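Local coordinates for nickel ABC transporter (Nickel-binding protein) (Bacillus halodurans, PDB 3T66) that probably acts as the extracellular solute-binding component of an ABC importer, with nickel or peptides as possible cargo, and also binds a calcium ion, at residues 37-45 with 155-163; 76-84 with 176-184. One frame throughout, in Å; residues are numbered along the deposited sequence.

How the contacts relate
The four segments alternate along the chain, in the order 37-45, 76-84, 155-163, 176-184, so the two contacts are interleaved. Their centres lie 10 Å apart, on the same side of the chain's centre. They meet through strands 162-168 and 172-177, antiparallel neighbours in sequence and in their sheet: 155-163 leads into the first and 176-184 leaves the second. Contact 1 is buried, whereas contact 2 lies outside it at the surface. Two side chains join them directly, E43 reaching Y181 and W182, and Q82 reaching back to G158. The loop after helix 35-38, the loop after strand 70-75 and this hairpin are thereby knitted together beside the calcium site.

Contact 1 of 2, residues 37-45 with 155-163; sequences VRAGITETL and HPVGTGPFA
The turn that ends helix 35-38 is sewn to the G158-F162 loop that leads into strand 162-168 of this family 5 solute-binding protein. G40 closes the helix in a Schellman motif with positive phi, and its carbonyl O accepts F162 N at 2.9 Å. The next carbonyl, I41 O, takes G160 N at 2.7 Å and has a second donor in Q82 NE2. Lacking a side chain, G160 can bring its CA to 3.3 Å from G40 O. I41 CA in turn makes a nearly straight C-H...O contact with F162 O, and I41 CG2, anti to the backbone N, rests 3.5 Å from P156 O. At the other end E43 extends its chain past G160, and its OE1 accepts the T159 hydroxyl, OG1, at a nominal 2.5 Å, too short to be taken literally at this resolution. T159 OG1 sits between its own backbone N and carbonyl carbon (chi1 68°), the position that aims it at the carboxylate. OE1 also accepts W182 NE1, while OE2 is bonded to Y181 OH. Replacing E43 by an alanine would probably leave the T159 hydroxyl, the W182 indole N-H and the Y181 hydroxyl without their common partner. With these three groups around it, the buried carboxylate has both oxygens engaged, which should stabilise its negative charge and fix its rotation.

Contact 2 of 2, residues 76-84 with 176-184; sequences REDVTFQNG and VRYDEYWDG. With CA (calcium ion), chain B.
The W182 indole is packed from both sides by aliphatic atoms, V79 CG2 on one face and D183 CB on the other, while an arginine lies across its benzo rim. V79 CG2 stands 3.6 Å from the centroid of the five-membered ring of W182, a CH-pi contact 23° off the normal. The R76 guanidinium presents a face to W182 CZ3, with NE 3.4 Å from that carbon and the two planes 32° apart. A bend at chi3 (47°) folds the R76 chain back towards D78, which it grips side-on: NE meets OD1 and NH2 meets OD2, each oxygen using its syn lone pair. The NH2-OD2 leg, at 2.6 Å, lies almost in the guanidinium plane. W182 NE1 is tied inward to E43.

The second aromatic, Y178, is likewise covered on both faces. Q82 CA lies 3.7 Å from the Y178 ring centroid, and E180 N, from the type I turn Y178-Y181, stands over the opposite face. Q82 CG packs near Y178 CG, while the Q82 amide, nearly perpendicular to the ring, turns its polar end to G158, G160 and I41. At the ring's edge, near its plane, T80 OG1 shares a hydrogen bond of 2.7 Å with Y178 OH.

Next to Y178, D179 OD2 coordinates the calcium ion at 2.4 Å. D179 OD1 forms a salt bridge with R177 NE (2.8 Å), in the guanidinium plane, and R177 makes a second salt bridge, to D189. The carboxylate is therefore shared between the calcium ion and the arginine, which probably fixes its orientation, and the flanking rings attach this calcium-bearing turn to the 76-84 loop.

Contact 1 of 2, residues 37-45 with 155-163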
loop_
_atom_site.group_PDB
_atom_site.type_symbol
_atom_site.label_atom_id
_atom_site.label_comp_id
_atom_site.label_asym_id
_atom_site.label_seq_id
_atom_site.Cartn_x
_atom_site.Cartn_y
_atom_site.Cartn_z
ATOM N N VAL A 37 3.225 -8.359 -13.778
ATOM C CA VAL A 37 4.211 -8.565 -12.732
ATOM C C VAL A 37 3.752 -9.642 -11.752
ATOM O O VAL A 37 4.573 -10.471 -11.309
ATOM C CB VAL A 37 4.556 -7.247 -12.013
ATOM C CG1 VAL A 37 5.457 -7.480 -10.793
ATOM C CG2 VAL A 37 5.241 -6.324 -12.970
ATOM N N ARG A 38 2.458 -9.652 -11.445
ATOM C CA ARG A 38 1.920 -10.639 -10.497
ATOM C C ARG A 38 2.064 -12.101 -10.945
ATOM O O ARG A 38 2.305 -13.011 -10.134
ATOM C CB ARG A 38 0.498 -10.299 -10.087
ATOM C CG ARG A 38 0.492 -9.039 -9.246
ATOM C CD ARG A 38 -0.894 -8.557 -8.871
ATOM N NE ARG A 38 -0.851 -7.171 -8.399
ATOM C CZ ARG A 38 -1.696 -6.643 -7.518
ATOM N NH1 ARG A 38 -2.634 -7.383 -6.976
ATOM N NH2 ARG A 38 -1.578 -5.382 -7.148
ATOM N N ALA A 39 1.977 -12.314 -12.244
ATOM C CA ALA A 39 2.038 -13.652 -12.771
ATOM C C ALA A 39 3.455 -13.977 -13.148
ATOM O O ALA A 39 3.736 -15.077 -13.593
ATOM C CB ALA A 39 1.112 -13.798 -13.974
ATOM N N GLY A 40 4.343 -13.007 -12.997
ATOM C CA GLY A 40 5.772 -13.242 -13.201
ATOM C C GLY A 40 6.165 -13.254 -14.668
ATOM O O GLY A 40 7.082 -13.984 -15.064
ATOM N N ILE A 41 5.480 -12.448 -15.472
ATOM C CA ILE A 41 5.893 -12.261 -16.859
ATOM C C ILE A 41 6.978 -11.184 -16.932
ATOM O O ILE A 41 7.908 -11.227 -17.772
ATOM C CB ILE A 41 4.699 -11.830 -17.750
ATOM C CG1 ILE A 41 3.633 -12.916 -17.742
ATOM C CG2 ILE A 41 5.141 -11.601 -19.148
ATOM C CD1 ILE A 41 2.248 -12.420 -17.814
ATOM N N THR A 42 6.860 -10.252 -16.002
ATOM C CA THR A 42 7.341 -8.913 -16.189
ATOM C C THR A 42 7.875 -8.402 -14.859
ATOM O O THR A 42 7.386 -8.829 -13.805
ATOM C CB THR A 42 6.142 -8.078 -16.757
ATOM O OG1 THR A 42 6.370 -7.792 -18.139
ATOM C CG2 THR A 42 5.906 -6.763 -16.023
ATOM N N GLU A 43 8.881 -7.525 -14.913
ATOM C CA GLU A 43 9.581 -7.000 -13.728
ATOM C C GLU A 43 9.997 -5.539 -13.867
ATOM O O GLU A 43 9.931 -4.968 -14.941
ATOM C CB GLU A 43 10.838 -7.817 -13.501
ATOM C CG GLU A 43 10.565 -9.282 -13.398
ATOM C CD GLU A 43 11.814 -10.127 -13.479
ATOM O OE1 GLU A 43 12.714 -9.791 -14.280
ATOM O OE2 GLU A 43 11.904 -11.134 -12.743
ATOM N N THR A 44 10.505 -4.934 -12.809
ATOM C CA THR A 44 10.682 -3.486 -12.830
ATOM C C THR A 44 12.144 -3.206 -12.632
ATOM O O THR A 44 12.875 -4.129 -12.288
ATOM C CB THR A 44 9.881 -2.855 -11.683
ATOM O OG1 THR A 44 10.165 -3.599 -10.500
ATOM C CG2 THR A 44 8.329 -2.879 -11.974
ATOM N N LEU A 45 12.585 -1.967 -12.821
ATOM C CA LEU A 45 13.986 -1.639 -12.575
ATOM C C LEU A 45 14.372 -1.769 -11.104
ATOM O O LEU A 45 15.530 -2.016 -10.717
ATOM C CB LEU A 45 14.310 -0.230 -13.055
ATOM C CG LEU A 45 14.049 0.145 -14.527
ATOM C CD1 LEU A 45 14.356 1.609 -14.858
ATOM C CD2 LEU A 45 14.839 -0.717 -15.439
ATOM N N HIS A 155 0.120 -10.583 -25.365
ATOM C CA HIS A 155 1.403 -11.255 -25.435
ATOM C C HIS A 155 2.575 -10.334 -25.110
ATOM O O HIS A 155 3.344 -9.969 -25.995
ATOM C CB HIS A 155 1.595 -11.876 -26.813
ATOM C CG HIS A 155 2.373 -13.150 -26.788
ATOM N ND1 HIS A 155 3.637 -13.237 -26.244
ATOM C CD2 HIS A 155 2.073 -14.391 -27.247
ATOM C CE1 HIS A 155 4.084 -14.476 -26.365
ATOM N NE2 HIS A 155 3.150 -15.196 -26.964
ATOM N N PRO A 156 2.702 -9.947 -23.837
ATOM C CA PRO A 156 3.844 -9.159 -23.367
ATOM C C PRO A 156 5.160 -9.956 -23.204
ATOM O O PRO A 156 5.202 -11.025 -22.612
ATOM C CB PRO A 156 3.359 -8.607 -22.012
ATOM C CG PRO A 156 2.227 -9.477 -21.591
ATOM C CD PRO A 156 1.625 -10.069 -22.825
ATOM N N VAL A 157 6.256 -9.445 -23.731
ATOM C CA VAL A 157 7.490 -10.202 -23.585
ATOM C C VAL A 157 8.429 -9.487 -22.673
ATOM O O VAL A 157 9.016 -8.476 -23.050
ATOM C CB VAL A 157 8.111 -10.599 -24.943
ATOM C CG1 VAL A 157 9.624 -10.796 -24.829
ATOM C CG2 VAL A 157 7.470 -11.890 -25.366
ATOM N N GLY A 158 8.534 -10.011 -21.459
ATOM C CA GLY A 158 9.296 -9.362 -20.412
ATOM C C GLY A 158 10.409 -10.230 -19.910
ATOM O O GLY A 158 10.793 -11.201 -20.559
ATOM N N THR A 159 10.904 -9.897 -18.731
ATOM C CA THR A 159 12.050 -10.583 -18.196
ATOM C C THR A 159 11.694 -11.555 -17.075
ATOM O O THR A 159 12.574 -12.158 -16.455
ATOM C CB THR A 159 13.095 -9.590 -17.734
ATOM O OG1 THR A 159 12.579 -8.909 -16.601
ATOM C CG2 THR A 159 13.359 -8.575 -18.812
ATOM N N GLY A 160 10.409 -11.741 -16.823
ATOM C CA GLY A 160 10.007 -12.666 -15.754
ATOM C C GLY A 160 10.441 -14.113 -15.959
ATOM O O GLY A 160 10.718 -14.569 -17.079
ATOM N N PRO A 161 10.484 -14.854 -14.868
ATOM C CA PRO A 161 10.609 -16.288 -14.842
ATOM C C PRO A 161 9.443 -17.035 -15.541
ATOM O O PRO A 161 9.505 -18.263 -15.670
ATOM C CB PRO A 161 10.504 -16.576 -13.346
ATOM C CG PRO A 161 9.519 -15.570 -12.881
ATOM C CD PRO A 161 10.101 -14.339 -13.551
ATOM N N PHE A 162 8.374 -16.366 -15.949
ATOM C CA PHE A 162 7.339 -17.128 -16.691
ATOM C C PHE A 162 6.980 -16.455 -17.953
ATOM O O PHE A 162 6.630 -15.287 -17.964
ATOM C CB PHE A 162 6.078 -17.473 -15.859
ATOM C CG PHE A 162 6.378 -18.397 -14.782
ATOM C CD1 PHE A 162 6.572 -19.721 -15.047
ATOM C CD2 PHE A 162 6.626 -17.937 -13.527
ATOM C CE1 PHE A 162 6.957 -20.591 -14.057
ATOM C CE2 PHE A 162 7.015 -18.790 -12.507
ATOM C CZ PHE A 162 7.186 -20.117 -12.768
ATOM N N ALA A 163 7.094 -17.170 -19.040
ATOM C CA ALA A 163 6.645 -16.578 -20.256
ATOM C C ALA A 163 5.173 -16.953 -20.501
ATOM O O ALA A 163 4.658 -17.954 -20.002
ATOM C CB ALA A 163 7.528 -16.966 -21.420
#

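Contact 2 of 2, residues 76-84 with 176-184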
loop_
_atom_site.group_PDB
_atom_site.type_symbol
_atom_site.label_atom_id
_atom_site.label_comp_id
_atom_site.label_asym_id
_atom_site.label_seq_id
_atom_site.Cartn_x
_atom_site.Cartn_y
_atom_site.Cartn_z
ATOM N N ARG A 76 21.854 -4.262 -15.092
ATOM C CA ARG A 76 22.585 -5.498 -15.014
ATOM C C ARG A 76 22.996 -5.863 -16.413
ATOM O O ARG A 76 22.267 -5.564 -17.379
ATOM C CB ARG A 76 21.710 -6.604 -14.431
ATOM C CG ARG A 76 21.073 -6.275 -13.079
ATOM C CD ARG A 76 20.318 -7.475 -12.557
ATOM N NE ARG A 76 21.195 -8.615 -12.698
ATOM C CZ ARG A 76 21.967 -9.091 -11.724
ATOM N NH1 ARG A 76 21.899 -8.551 -10.523
ATOM N NH2 ARG A 76 22.790 -10.114 -11.948
ATOM N N GLU A 77 24.149 -6.527 -16.532
ATOM C CA GLU A 77 24.591 -6.934 -17.851
ATOM C C GLU A 77 24.136 -8.338 -18.201
ATOM O O GLU A 77 24.321 -8.807 -19.311
ATOM C CB GLU A 77 26.090 -6.708 -18.024
ATOM C CG GLU A 77 26.416 -5.211 -18.079
ATOM C CD GLU A 77 27.766 -4.823 -17.438
ATOM O OE1 GLU A 77 28.711 -5.661 -17.475
ATOM O OE2 GLU A 77 27.872 -3.676 -16.900
ATOM N N ASP A 78 23.481 -9.011 -17.290
ATOM C CA ASP A 78 23.131 -10.382 -17.589
ATOM C C ASP A 78 21.652 -10.647 -17.845
ATOM O O ASP A 78 21.246 -11.776 -17.709
ATOM C CB ASP A 78 23.599 -11.287 -16.454
ATOM C CG ASP A 78 23.124 -10.793 -15.089
ATOM O OD1 ASP A 78 22.850 -9.574 -15.004
ATOM O OD2 ASP A 78 23.014 -11.597 -14.106
ATOM N N VAL A 79 20.828 -9.674 -18.200
ATOM C CA VAL A 79 19.413 -10.022 -18.270
ATOM C C VAL A 79 19.021 -10.189 -19.711
ATOM O O VAL A 79 19.553 -9.475 -20.552
ATOM C CB VAL A 79 18.499 -8.969 -17.581
ATOM C CG1 VAL A 79 17.069 -9.086 -18.060
ATOM C CG2 VAL A 79 18.522 -9.096 -16.072
ATOM N N THR A 80 18.127 -11.140 -19.994
ATOM C CA THR A 80 17.542 -11.306 -21.301
ATOM C C THR A 80 16.034 -11.420 -21.193
ATOM O O THR A 80 15.512 -12.027 -20.232
ATOM C CB THR A 80 17.999 -12.625 -22.007
ATOM O OG1 THR A 80 17.522 -13.777 -21.273
ATOM C CG2 THR A 80 19.550 -12.688 -22.232
ATOM N N PHE A 81 15.339 -10.886 -22.198
ATOM C CA PHE A 81 13.898 -11.114 -22.351
ATOM C C PHE A 81 13.589 -12.574 -22.665
ATOM O O PHE A 81 14.418 -13.313 -23.138
ATOM C CB PHE A 81 13.270 -10.221 -23.434
ATOM C CG PHE A 81 13.428 -8.751 -23.177
ATOM C CD1 PHE A 81 12.473 -8.048 -22.455
ATOM C CD2 PHE A 81 14.544 -8.054 -23.659
ATOM C CE1 PHE A 81 12.640 -6.672 -22.198
ATOM C CE2 PHE A 81 14.715 -6.683 -23.403
ATOM C CZ PHE A 81 13.784 -6.009 -22.660
ATOM N N GLN A 82 12.364 -12.971 -22.366
ATOM C CA GLN A 82 11.854 -14.293 -22.640
ATOM C C GLN A 82 12.074 -14.707 -24.083
ATOM O O GLN A 82 12.197 -15.900 -24.396
ATOM C CB GLN A 82 10.369 -14.328 -22.311
ATOM C CG GLN A 82 10.071 -14.536 -20.829
ATOM C CD GLN A 82 9.106 -13.530 -20.291
ATOM O OE1 GLN A 82 8.564 -12.743 -21.041
ATOM N NE2 GLN A 82 8.918 -13.521 -18.972
ATOM N N ASN A 83 12.129 -13.737 -24.982
ATOM C CA ASN A 83 12.317 -14.097 -26.371
ATOM C C ASN A 83 13.796 -14.245 -26.677
ATOM O O ASN A 83 14.129 -14.600 -27.765
ATOM C CB ASN A 83 11.659 -13.078 -27.300
ATOM C CG ASN A 83 12.391 -11.750 -27.313
ATOM O OD1 ASN A 83 13.456 -11.615 -26.701
ATOM N ND2 ASN A 83 11.815 -10.759 -27.986
ATOM N N GLY A 84 14.681 -13.970 -25.725
ATOM C CA GLY A 84 16.111 -14.152 -25.932
ATOM C C GLY A 84 16.913 -12.867 -26.116
ATOM O O GLY A 84 18.096 -12.843 -25.787
ATOM N N VAL A 176 4.566 -20.744 -18.936
ATOM C CA VAL A 176 5.489 -21.836 -19.120
ATOM C C VAL A 176 6.798 -21.299 -18.547
ATOM O O VAL A 176 7.075 -20.112 -18.702
ATOM C CB VAL A 176 5.621 -22.224 -20.649
ATOM N N ARG A 177 7.559 -22.151 -17.852
ATOM C CA ARG A 177 8.844 -21.754 -17.251
ATOM C C ARG A 177 9.719 -21.218 -18.339
ATOM O O ARG A 177 9.741 -21.774 -19.438
ATOM C CB ARG A 177 9.563 -22.936 -16.624
ATOM C CG ARG A 177 11.056 -22.724 -16.569
ATOM C CD ARG A 177 11.786 -23.874 -15.942
ATOM N NE ARG A 177 11.798 -25.037 -16.835
ATOM C CZ ARG A 177 11.087 -26.156 -16.669
ATOM N NH1 ARG A 177 10.296 -26.329 -15.627
ATOM N NH2 ARG A 177 11.198 -27.125 -17.557
ATOM N N TYR A 178 10.409 -20.113 -18.040
ATOM C CA TYR A 178 11.379 -19.552 -18.976
ATOM C C TYR A 178 12.770 -20.007 -18.558
ATOM O O TYR A 178 13.208 -19.755 -17.433
ATOM C CB TYR A 178 11.282 -18.047 -19.057
ATOM C CG TYR A 178 12.436 -17.417 -19.814
ATOM C CD1 TYR A 178 12.775 -17.830 -21.114
ATOM C CD2 TYR A 178 13.201 -16.399 -19.218
ATOM C CE1 TYR A 178 13.842 -17.231 -21.795
ATOM C CE2 TYR A 178 14.249 -15.813 -19.870
ATOM C CZ TYR A 178 14.577 -16.218 -21.150
ATOM O OH TYR A 178 15.643 -15.588 -21.767
ATOM N N ASP A 179 13.454 -20.699 -19.462
ATOM C CA ASP A 179 14.586 -21.535 -19.052
ATOM C C ASP A 179 15.825 -20.740 -18.690
ATOM O O ASP A 179 16.593 -21.188 -17.838
ATOM C CB ASP A 179 14.900 -22.653 -20.075
ATOM C CG ASP A 179 13.870 -23.817 -20.047
ATOM O OD1 ASP A 179 13.079 -23.902 -19.084
ATOM O OD2 ASP A 179 13.842 -24.659 -20.988
ATOM N N GLU A 180 15.993 -19.557 -19.288
ATOM C CA GLU A 180 17.192 -18.698 -19.060
ATOM C C GLU A 180 16.947 -17.442 -18.242
ATOM O O GLU A 180 17.615 -16.433 -18.424
ATOM C CB GLU A 180 17.777 -18.263 -20.388
ATOM C CG GLU A 180 17.722 -19.339 -21.492
ATOM C CD GLU A 180 18.779 -20.434 -21.311
ATOM O OE1 GLU A 180 19.784 -20.183 -20.584
ATOM O OE2 GLU A 180 18.593 -21.536 -21.905
ATOM N N TYR A 181 15.953 -17.507 -17.362
ATOM C CA TYR A 181 15.576 -16.388 -16.516
ATOM C C TYR A 181 16.824 -15.926 -15.791
ATOM O O TYR A 181 17.541 -16.761 -15.267
ATOM C CB TYR A 181 14.542 -16.846 -15.506
ATOM C CG TYR A 181 14.229 -15.792 -14.505
ATOM C CD1 TYR A 181 13.876 -14.517 -14.907
ATOM C CD2 TYR A 181 14.309 -16.061 -13.154
ATOM C CE1 TYR A 181 13.606 -13.530 -13.985
ATOM C CE2 TYR A 181 14.041 -15.096 -12.223
ATOM C CZ TYR A 181 13.687 -13.828 -12.639
ATOM O OH TYR A 181 13.420 -12.862 -11.703
ATOM N N TRP A 182 17.071 -14.619 -15.735
ATOM C CA TRP A 182 18.339 -14.089 -15.239
ATOM C C TRP A 182 18.641 -14.354 -13.776
ATOM O O TRP A 182 19.789 -14.276 -13.350
ATOM C CB TRP A 182 18.387 -12.605 -15.478
ATOM C CG TRP A 182 17.392 -11.845 -14.630
ATOM C CD1 TRP A 182 16.089 -11.604 -14.925
ATOM C CD2 TRP A 182 17.641 -11.214 -13.355
ATOM N NE1 TRP A 182 15.507 -10.880 -13.915
ATOM C CE2 TRP A 182 16.437 -10.624 -12.943
ATOM C CE3 TRP A 182 18.773 -11.101 -12.520
ATOM C CZ2 TRP A 182 16.315 -9.925 -11.728
ATOM C CZ3 TRP A 182 18.652 -10.405 -11.301
ATOM C CH2 TRP A 182 17.433 -9.818 -10.932
ATOM N N ASP A 183 17.621 -14.638 -12.983
ATOM C CA ASP A 183 17.861 -14.846 -11.556
ATOM C C ASP A 183 17.614 -16.290 -11.130
ATOM O O ASP A 183 17.508 -16.597 -9.936
ATOM C CB ASP A 183 17.020 -13.891 -10.717
ATOM C CG ASP A 183 17.699 -13.507 -9.435
ATOM O OD1 ASP A 183 18.912 -13.730 -9.338
ATOM O OD2 ASP A 183 17.056 -12.967 -8.524
ATOM N N GLY A 184 17.528 -17.190 -12.099
ATOM C CA GLY A 184 17.527 -18.602 -11.753
ATOM C C GLY A 184 16.146 -19.162 -11.973
ATOM O O GLY A 184 15.172 -18.660 -11.433
HETATM CA CA CA B . 12.342 -26.094 -22.211
#